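Local coordinates for protein nicotinate phosphoribosyltransferase (Vibrio cholerae, PDB 4HL7) that probably catalyses the ATP-driven transfer of phosphoribose from 5-phosphoribosyl diphosphate to nicotinate, giving nicotinate ribonucleotide for NAD biosynthesis, at residues Q60-L65 with M136-E141; R254-F259 with A285-G290; L263-T268 with T318-F323. All coordinates share one frame; numbering follows the deposited sequence.

From the N terminus, interaction 1 comes first and closes a loop of 70 residues, bringing helix 52-64 against helix 131-147 within the N-terminal domain. It is complete before the other two begin and stands on the opposite side of the chain's centre, its centre some 31 to 33 Å from theirs. Interactions 2 and 3 close loops of 25 and 49 residues in the barrel-like part of the enzyme and cross along the chain: 254-259, 263-268, 285-290, then 318-323. They also touch in space: probable backbone hydrogen bonds of Asp289 with Ala264 and Leu320 join the strands, while interaction 2 sets helix 247-258 against the chain leading into strand 290-293.

Interaction 1 (Q60-L65 with M136-E141); sequences QEIAHL and MAIVSE
Glu61 carries the lone flat group among the residues that touch here, and its carboxylate, on a chain bent at chi2 (-65°), stays clear of Ile138, so neither a face nor an edge of the acid is used. The contact is made by the methylene carbon CB. This is helix-to-helix packing inside the N-terminal domain, with helix 52-64 laid against helix 131-147, and no hydrogen bond crosses the interface. Ile138 is the projecting side chain. Its branch methyl CG2 meets Glu61 CB at 3.5 Å, while the longer arm runs on toward Leu65. The two CA atoms of Glu61 and Ile138 are 6.9 Å apart, a fairly close approach for the backbones. Ile62 adds a looser apolar flank, its CG1 lying 4.4 Å from Ile138 CD1, and it also packs on Val104 and Met106 of strand 104-109, so the helix pair is tied to the antiparallel sheet. Leu65 and Ile138 reach toward each other tip to tip. In Ile138, chi1 of -80° and an extended chi2 of 163° together carry CD1 to the fork of the leucine, where it lies 4.0 Å from both Leu65 CD1 and Leu65 CD2.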
loop_
_atom_site.group_PDB
_atom_site.type_symbol
_atom_site.label_atom_id
_atom_site.label_comp_id
_atom_site.label_asym_id
_atom_site.label_seq_id
_atom_site.Cartn_x
_atom_site.Cartn_y
_atom_site.Cartn_z
ATOM N N GLN A 60 -12.264 -19.308 -5.747
ATOM C CA GLN A 60 -13.099 -19.066 -6.895
ATOM C C GLN A 60 -12.817 -17.668 -7.451
ATOM O O GLN A 60 -12.738 -17.471 -8.660
ATOM C CB GLN A 60 -14.568 -19.242 -6.520
ATOM C CG GLN A 60 -15.532 -18.858 -7.623
ATOM C CD GLN A 60 -16.961 -19.148 -7.226
ATOM O OE1 GLN A 60 -17.226 -19.547 -6.088
ATOM N NE2 GLN A 60 -17.889 -18.970 -8.160
ATOM N N GLU A 61 -12.705 -16.699 -6.546
ATOM C CA GLU A 61 -12.460 -15.312 -6.917
ATOM C C GLU A 61 -11.128 -15.131 -7.515
ATOM O O GLU A 61 -10.992 -14.343 -8.455
ATOM C CB GLU A 61 -12.568 -14.418 -5.687
ATOM C CG GLU A 61 -13.982 -14.479 -5.138
ATOM C CD GLU A 61 -14.986 -13.893 -6.112
ATOM O OE1 GLU A 61 -14.606 -13.012 -6.921
ATOM O OE2 GLU A 61 -16.158 -14.286 -6.052
ATOM N N ILE A 62 -10.111 -15.832 -6.961
ATOM C CA ILE A 62 -8.741 -15.692 -7.435
ATOM C C ILE A 62 -8.686 -16.291 -8.822
ATOM O O ILE A 62 -8.219 -15.669 -9.745
ATOM C CB ILE A 62 -7.670 -16.256 -6.447
ATOM C CG1 ILE A 62 -7.666 -15.389 -5.168
ATOM C CG2 ILE A 62 -6.289 -16.261 -7.087
ATOM C CD1 ILE A 62 -6.536 -15.642 -4.182
ATOM N N ALA A 63 -9.324 -17.449 -8.996
ATOM C CA ALA A 63 -9.413 -18.073 -10.333
ATOM C C ALA A 63 -10.051 -17.132 -11.334
ATOM O O ALA A 63 -9.605 -16.985 -12.482
ATOM C CB ALA A 63 -10.198 -19.400 -10.260
ATOM N N HIS A 64 -11.105 -16.480 -10.907
ATOM C CA HIS A 64 -11.714 -15.458 -11.703
ATOM C C HIS A 64 -10.815 -14.316 -12.206
ATOM O O HIS A 64 -11.053 -13.789 -13.300
ATOM C CB HIS A 64 -12.900 -14.927 -10.937
ATOM C CG HIS A 64 -13.738 -14.001 -11.738
ATOM N ND1 HIS A 64 -14.591 -14.448 -12.714
ATOM C CD2 HIS A 64 -13.817 -12.606 -11.739
ATOM C CE1 HIS A 64 -15.193 -13.386 -13.279
ATOM N NE2 HIS A 64 -14.710 -12.255 -12.683
ATOM N N LEU A 65 -9.739 -13.949 -11.461
ATOM C CA LEU A 65 -8.769 -12.976 -11.998
ATOM C C LEU A 65 -8.239 -13.354 -13.399
ATOM O O LEU A 65 -7.857 -12.464 -14.157
ATOM C CB LEU A 65 -7.575 -12.761 -11.036
ATOM C CG LEU A 65 -8.010 -12.229 -9.657
ATOM C CD1 LEU A 65 -6.789 -12.118 -8.781
ATOM C CD2 LEU A 65 -8.734 -10.902 -9.838
HETATM N N MSE A 136 -5.754 -9.024 -1.772
HETATM C CA MSE A 136 -6.134 -8.506 -0.402
HETATM C C MSE A 136 -7.566 -8.106 -0.384
HETATM O O MSE A 136 -8.265 -8.461 0.543
HETATM C CB MSE A 136 -5.174 -7.374 0.012
HETATM C CG MSE A 136 -3.842 -8.008 0.249
HETATM SE SE MSE A 136 -2.555 -6.534 0.596
HETATM C CE MSE A 136 -3.220 -6.023 2.388
ATOM N N ALA A 137 -8.056 -7.461 -1.473
ATOM C CA ALA A 137 -9.467 -6.972 -1.566
ATOM C C ALA A 137 -10.458 -8.103 -1.620
ATOM O O ALA A 137 -11.578 -8.020 -1.053
ATOM C CB ALA A 137 -9.666 -6.033 -2.752
ATOM N N ILE A 138 -10.030 -9.168 -2.295
ATOM C CA ILE A 138 -10.837 -10.360 -2.413
ATOM C C ILE A 138 -10.939 -11.032 -1.038
ATOM O O ILE A 138 -12.011 -11.361 -0.616
ATOM C CB ILE A 138 -10.180 -11.343 -3.437
ATOM C CG1 ILE A 138 -10.531 -10.900 -4.884
ATOM C CG2 ILE A 138 -10.668 -12.792 -3.170
ATOM C CD1 ILE A 138 -9.592 -11.537 -5.933
ATOM N N VAL A 139 -9.810 -11.268 -0.375
ATOM C CA VAL A 139 -9.867 -11.937 0.940
ATOM C C VAL A 139 -10.689 -11.117 1.939
ATOM O O VAL A 139 -11.534 -11.654 2.615
ATOM C CB VAL A 139 -8.476 -12.237 1.542
ATOM C CG1 VAL A 139 -8.597 -12.897 2.930
ATOM C CG2 VAL A 139 -7.686 -13.179 0.626
ATOM N N SER A 140 -10.444 -9.804 1.979
ATOM C CA SER A 140 -11.288 -8.903 2.783
ATOM C C SER A 140 -12.760 -9.024 2.527
ATOM O O SER A 140 -13.539 -9.282 3.476
ATOM C CB SER A 140 -10.824 -7.426 2.664
ATOM O OG SER A 140 -11.501 -6.660 3.661
ATOM N N GLU A 141 -13.163 -8.874 1.265
ATOM C CA GLU A 141 -14.578 -8.883 0.915
ATOM C C GLU A 141 -15.279 -10.253 1.048
ATOM O O GLU A 141 -16.484 -10.299 1.365
ATOM C CB GLU A 141 -14.831 -8.278 -0.475
ATOM C CG GLU A 141 -16.332 -8.232 -0.752
ATOM C CD GLU A 141 -16.749 -7.303 -1.850
ATOM O OE1 GLU A 141 -17.920 -7.434 -2.279
ATOM O OE2 GLU A 141 -15.933 -6.483 -2.314
#

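Interaction 2 (R254-F259 with A285-G290)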
loop_
_atom_site.group_PDB
_atom_site.type_symbol
_atom_site.label_atom_id
_atom_site.label_comp_id
_atom_site.label_asym_id
_atom_site.label_seq_id
_atom_site.Cartn_x
_atom_site.Cartn_y
_atom_site.Cartn_z
ATOM N N ARG A 254 16.616 4.632 -10.145
ATOM C CA ARG A 254 15.977 3.959 -11.270
ATOM C C ARG A 254 14.496 4.315 -11.366
ATOM O O ARG A 254 13.927 4.237 -12.434
ATOM C CB ARG A 254 16.130 2.457 -11.146
ATOM C CG ARG A 254 17.566 2.078 -11.522
ATOM C CD ARG A 254 17.663 0.742 -12.210
ATOM N NE ARG A 254 18.629 0.810 -13.322
ATOM C CZ ARG A 254 18.873 -0.191 -14.153
ATOM N NH1 ARG A 254 18.256 -1.355 -13.970
ATOM N NH2 ARG A 254 19.764 -0.046 -15.145
ATOM N N TRP A 255 13.863 4.707 -10.262
ATOM C CA TRP A 255 12.481 5.201 -10.382
ATOM C C TRP A 255 12.446 6.421 -11.310
ATOM O O TRP A 255 11.573 6.575 -12.146
ATOM C CB TRP A 255 11.904 5.579 -8.999
ATOM C CG TRP A 255 10.440 5.939 -9.068
ATOM C CD1 TRP A 255 9.838 7.204 -9.123
ATOM C CD2 TRP A 255 9.346 4.993 -9.230
ATOM N NE1 TRP A 255 8.435 7.067 -9.250
ATOM C CE2 TRP A 255 8.108 5.759 -9.263
ATOM C CE3 TRP A 255 9.279 3.612 -9.306
ATOM C CZ2 TRP A 255 6.859 5.142 -9.400
ATOM C CZ3 TRP A 255 8.010 3.012 -9.411
ATOM C CH2 TRP A 255 6.847 3.768 -9.443
ATOM N N LEU A 256 13.410 7.322 -11.120
ATOM C CA LEU A 256 13.518 8.541 -11.933
ATOM C C LEU A 256 13.821 8.252 -13.425
ATOM O O LEU A 256 13.358 8.960 -14.292
ATOM C CB LEU A 256 14.610 9.434 -11.368
ATOM C CG LEU A 256 14.285 9.925 -9.922
ATOM C CD1 LEU A 256 15.457 10.799 -9.409
ATOM C CD2 LEU A 256 12.907 10.619 -9.681
ATOM N N THR A 257 14.558 7.187 -13.713
ATOM C CA THR A 257 14.912 6.886 -15.135
ATOM C C THR A 257 13.883 5.979 -15.811
ATOM O O THR A 257 13.986 5.718 -17.014
ATOM C CB THR A 257 16.315 6.322 -15.263
ATOM O OG1 THR A 257 16.474 5.238 -14.391
ATOM C CG2 THR A 257 17.351 7.406 -14.868
ATOM N N ALA A 258 12.918 5.501 -15.021
ATOM C CA ALA A 258 11.790 4.683 -15.534
ATOM C C ALA A 258 10.707 5.528 -16.197
ATOM O O ALA A 258 9.943 5.012 -16.985
ATOM C CB ALA A 258 11.204 3.877 -14.392
ATOM N N PHE A 259 10.636 6.821 -15.860
ATOM C CA PHE A 259 9.512 7.709 -16.298
ATOM C C PHE A 259 10.058 9.100 -16.590
ATOM O O PHE A 259 11.006 9.529 -15.905
ATOM C CB PHE A 259 8.469 7.890 -15.184
ATOM C CG PHE A 259 7.976 6.588 -14.527
ATOM C CD1 PHE A 259 6.856 5.910 -15.034
ATOM C CD2 PHE A 259 8.552 6.110 -13.338
ATOM C CE1 PHE A 259 6.389 4.735 -14.384
ATOM C CE2 PHE A 259 8.082 4.967 -12.670
ATOM C CZ PHE A 259 7.002 4.252 -13.221
ATOM N N ALA A 285 17.115 14.324 -3.616
ATOM C CA ALA A 285 16.139 15.128 -2.764
ATOM C C ALA A 285 15.480 16.257 -3.541
ATOM O O ALA A 285 14.333 16.621 -3.249
ATOM C CB ALA A 285 16.828 15.672 -1.509
ATOM N N ASN A 286 16.181 16.823 -4.524
ATOM C CA ASN A 286 15.584 17.821 -5.389
ATOM C C ASN A 286 14.682 17.205 -6.443
ATOM O O ASN A 286 13.618 17.709 -6.709
ATOM C CB ASN A 286 16.670 18.648 -6.066
ATOM C CG ASN A 286 17.092 19.846 -5.192
ATOM O OD1 ASN A 286 16.262 20.620 -4.782
ATOM N ND2 ASN A 286 18.385 19.968 -4.905
ATOM N N ALA A 287 15.070 16.062 -6.963
ATOM C CA ALA A 287 14.241 15.469 -8.002
ATOM C C ALA A 287 12.942 14.870 -7.424
ATOM O O ALA A 287 11.894 14.958 -8.050
ATOM C CB ALA A 287 15.031 14.370 -8.716
ATOM N N TYR A 288 13.018 14.257 -6.242
ATOM C CA TYR A 288 11.818 13.665 -5.642
ATOM C C TYR A 288 10.824 14.739 -5.154
ATOM O O TYR A 288 11.218 15.772 -4.657
ATOM C CB TYR A 288 12.223 12.727 -4.488
ATOM C CG TYR A 288 12.448 11.334 -4.991
ATOM C CD1 TYR A 288 11.489 10.350 -4.784
ATOM C CD2 TYR A 288 13.634 11.012 -5.670
ATOM C CE1 TYR A 288 11.677 9.058 -5.264
ATOM C CE2 TYR A 288 13.825 9.716 -6.190
ATOM C CZ TYR A 288 12.814 8.776 -6.005
ATOM O OH TYR A 288 12.965 7.500 -6.506
ATOM N N ASP A 289 9.531 14.468 -5.305
ATOM C CA ASP A 289 8.502 15.367 -4.898
ATOM C C ASP A 289 8.315 15.329 -3.398
ATOM O O ASP A 289 7.728 16.255 -2.810
ATOM C CB ASP A 289 7.208 14.988 -5.610
ATOM C CG ASP A 289 7.364 15.069 -7.140
ATOM O OD1 ASP A 289 7.693 16.165 -7.621
ATOM O OD2 ASP A 289 7.341 14.001 -7.821
ATOM N N GLY A 290 8.803 14.270 -2.766
ATOM C CA GLY A 290 8.640 14.184 -1.324
ATOM C C GLY A 290 8.829 12.758 -0.836
ATOM O O GLY A 290 9.351 11.862 -1.580
#
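Tyr288 and Trp255 cross at about a right angle, the phenol reaching across to the root of the indole rather than stacking on it. The setting is the alpha/beta barrel-like fold of the type II phosphoribosyltransferases: helix 247-258 packs beside the end of helix 282-287, at the turn where the chain leaves that helix to enter strand 290-293. Tyr288 is the first residue to depart from helical backbone angles, and its side chain extends toward the other helix until OH comes within 3.3 Å of Trp255 CB. That hydroxyl has a polar partner too, since it hydrogen-bonds to the carbonyl oxygen of Leu252, one turn earlier in helix 247-258.

Trp255 holds its ring with CG anti to the backbone N (chi1 -173°), and Phe259 meets one face of it: Phe259 CE2 stands 3.3 Å above the indole plane, over its centre, while Trp255 CE3 lies in the plane of the phenyl ring at its edge. Trp234 adds an edge-to-face contact with the indole, and Trp255 NE1 bonds to Leu263 O, which, with the Phe259 contact, would hold the ring's rotation.

Leu256 crosses the tyrosine ring obliquely. Its methyl CD2 touches Tyr288 CE2 at 3.7 Å, and CG of the same leucine is 3.8 Å from that carbon, so the isobutyl group is gathered round CE2. The second methyl spans the seam between the helices where it is more exposed, Leu256 CD1 resting 3.7 Å from Ala287 CB.

Interaction 3 (L263-T268 with T318-F323); sequences LAIAPT and TKLFIF
Ile265 meets both Leu320 and Ile322, one through each branch, in a small apolar cluster between strands 265-267 and 320-323. The ethyl arm goes to Leu320: Ile265 CD1 is 4.2 Å from Leu320 CD2, and about as far from Leu320 O. The branch methyl turns to the other neighbour, Ile265 CG2 lying 4.2 Å from Ile322 CG1. Ile265 and Ile322 cross at about a right angle, and the contacts are loose van der Waals ones, with no hydrogen bond between the two strands.

The torsions of Ile265 explain the division. CG1 stands beside the backbone N (chi1 -63°), and chi2 near -66° folds CD1 back, while CG2 lies anti to the backbone N and points to the isoleucine. Leu320 and Ile322 alternate with Phe321, so they project from one face of their strand while Phe321 leaves from the other.

One shell further out, strand 290-293 runs between the two and explains why they do not pair directly. Its Gly290 has no side chain, and Ile265 CD1 passes 3.4 Å from Gly290 N. On one side Ala266 makes backbone hydrogen bonds to Gly290 and Arg292; on the other, Leu320 N probably hydrogen-bonds to Asp289 O, just ahead of the strand. Thus strands 265-267, 290-293 and 320-323 are consecutive in the parallel sheet, and Ile265 has a further backbone hydrogen bond to Ile230. Phe321 turns to helix 298-311 and Ala266 to Leu252 of helix 247-258, whereas Ile265, Leu320 and Ile322 occupy the opposite face, consistent with the inner side of the barrel-like fold, where Thr229 also touches Ile322.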
loop_
_atom_site.group_PDB
_atom_site.type_symbol
_atom_site.label_atom_id
_atom_site.label_comp_id
_atom_site.label_asym_id
_atom_site.label_seq_id
_atom_site.Cartn_x
_atom_site.Cartn_y
_atom_site.Cartn_z
ATOM N N LEU A 263 5.036 11.147 -10.659
ATOM C CA LEU A 263 5.123 11.447 -9.192
ATOM C C LEU A 263 6.149 10.538 -8.484
ATOM O O LEU A 263 6.187 9.307 -8.665
ATOM C CB LEU A 263 3.758 11.373 -8.544
ATOM C CG LEU A 263 3.644 11.700 -7.031
ATOM C CD1 LEU A 263 3.838 13.208 -6.854
ATOM C CD2 LEU A 263 2.278 11.252 -6.542
ATOM N N ALA A 264 7.011 11.162 -7.694
ATOM C CA ALA A 264 8.066 10.460 -7.031
ATOM C C ALA A 264 8.007 10.754 -5.559
ATOM O O ALA A 264 8.487 11.830 -5.096
ATOM C CB ALA A 264 9.401 10.865 -7.597
ATOM N N ILE A 265 7.346 9.874 -4.831
ATOM C CA ILE A 265 7.299 9.995 -3.363
ATOM C C ILE A 265 7.920 8.735 -2.791
ATOM O O ILE A 265 7.351 7.664 -2.948
ATOM C CB ILE A 265 5.832 10.121 -2.840
ATOM C CG1 ILE A 265 5.161 11.408 -3.360
ATOM C CG2 ILE A 265 5.794 10.100 -1.285
ATOM C CD1 ILE A 265 5.789 12.708 -2.835
ATOM N N ALA A 266 9.062 8.852 -2.092
ATOM C CA ALA A 266 9.784 7.635 -1.542
ATOM C C ALA A 266 9.374 7.289 -0.132
ATOM O O ALA A 266 9.317 8.166 0.729
ATOM C CB ALA A 266 11.309 7.862 -1.572
ATOM N N PRO A 267 9.097 6.004 0.144
ATOM C CA PRO A 267 9.096 5.642 1.556
ATOM C C PRO A 267 10.507 5.652 2.145
ATOM O O PRO A 267 11.478 5.421 1.439
ATOM C CB PRO A 267 8.541 4.205 1.538
ATOM C CG PRO A 267 9.154 3.676 0.266
ATOM C CD PRO A 267 9.110 4.811 -0.735
ATOM N N THR A 268 10.620 5.893 3.441
ATOM C CA THR A 268 11.944 6.098 4.025
ATOM C C THR A 268 12.375 4.980 4.925
ATOM O O THR A 268 13.557 4.974 5.446
ATOM C CB THR A 268 11.963 7.440 4.847
ATOM O OG1 THR A 268 11.080 7.274 5.962
ATOM C CG2 THR A 268 11.494 8.578 4.016
ATOM N N THR A 318 8.347 23.317 -0.447
ATOM C CA THR A 318 8.138 22.866 -1.836
ATOM C C THR A 318 8.014 21.322 -1.929
ATOM O O THR A 318 7.843 20.820 -3.012
ATOM C CB THR A 318 9.261 23.333 -2.802
ATOM O OG1 THR A 318 10.502 22.667 -2.489
ATOM C CG2 THR A 318 9.464 24.822 -2.654
ATOM N N LYS A 319 8.168 20.616 -0.813
ATOM C CA LYS A 319 8.124 19.143 -0.846
ATOM C C LYS A 319 6.900 18.636 -0.108
ATOM O O LYS A 319 6.311 19.343 0.697
ATOM C CB LYS A 319 9.387 18.558 -0.233
ATOM C CG LYS A 319 10.648 19.047 -0.971
ATOM C CD LYS A 319 10.616 18.568 -2.441
ATOM C CE LYS A 319 11.891 18.992 -3.200
ATOM N NZ LYS A 319 11.716 18.715 -4.677
ATOM N N LEU A 320 6.565 17.369 -0.337
ATOM C CA LEU A 320 5.320 16.835 0.184
ATOM C C LEU A 320 5.619 15.660 1.128
ATOM O O LEU A 320 6.367 14.757 0.771
ATOM C CB LEU A 320 4.437 16.306 -0.968
ATOM C CG LEU A 320 3.137 15.554 -0.574
ATOM C CD1 LEU A 320 2.197 16.525 0.161
ATOM C CD2 LEU A 320 2.434 15.050 -1.848
ATOM N N PHE A 321 5.023 15.664 2.312
ATOM C CA PHE A 321 5.072 14.482 3.203
ATOM C C PHE A 321 3.729 13.791 3.126
ATOM O O PHE A 321 2.721 14.436 3.335
ATOM C CB PHE A 321 5.164 14.929 4.658
ATOM C CG PHE A 321 6.520 15.445 5.063
ATOM C CD1 PHE A 321 7.642 15.249 4.233
ATOM C CD2 PHE A 321 6.685 16.070 6.332
ATOM C CE1 PHE A 321 8.903 15.677 4.640
ATOM C CE2 PHE A 321 7.980 16.520 6.710
ATOM C CZ PHE A 321 9.040 16.322 5.870
ATOM N N ILE A 322 3.711 12.504 2.800
ATOM C CA ILE A 322 2.456 11.707 2.911
ATOM C C ILE A 322 2.621 10.879 4.179
ATOM O O ILE A 322 3.574 10.082 4.287
ATOM C CB ILE A 322 2.268 10.734 1.716
ATOM C CG1 ILE A 322 2.274 11.550 0.414
ATOM C CG2 ILE A 322 0.963 9.924 1.905
ATOM C CD1 ILE A 322 1.422 10.995 -0.719
ATOM N N PHE A 323 1.734 11.097 5.144
ATOM C CA PHE A 323 1.683 10.286 6.376
ATOM C C PHE A 323 0.679 9.142 6.130
ATOM O O PHE A 323 -0.413 9.398 5.656
ATOM C CB PHE A 323 1.188 11.175 7.525
ATOM C CG PHE A 323 2.151 12.232 7.887
ATOM C CD1 PHE A 323 3.235 11.938 8.705
ATOM C CD2 PHE A 323 2.000 13.525 7.374
ATOM C CE1 PHE A 323 4.167 12.945 9.048
ATOM C CE2 PHE A 323 2.941 14.539 7.724
ATOM C CZ PHE A 323 4.015 14.215 8.540
#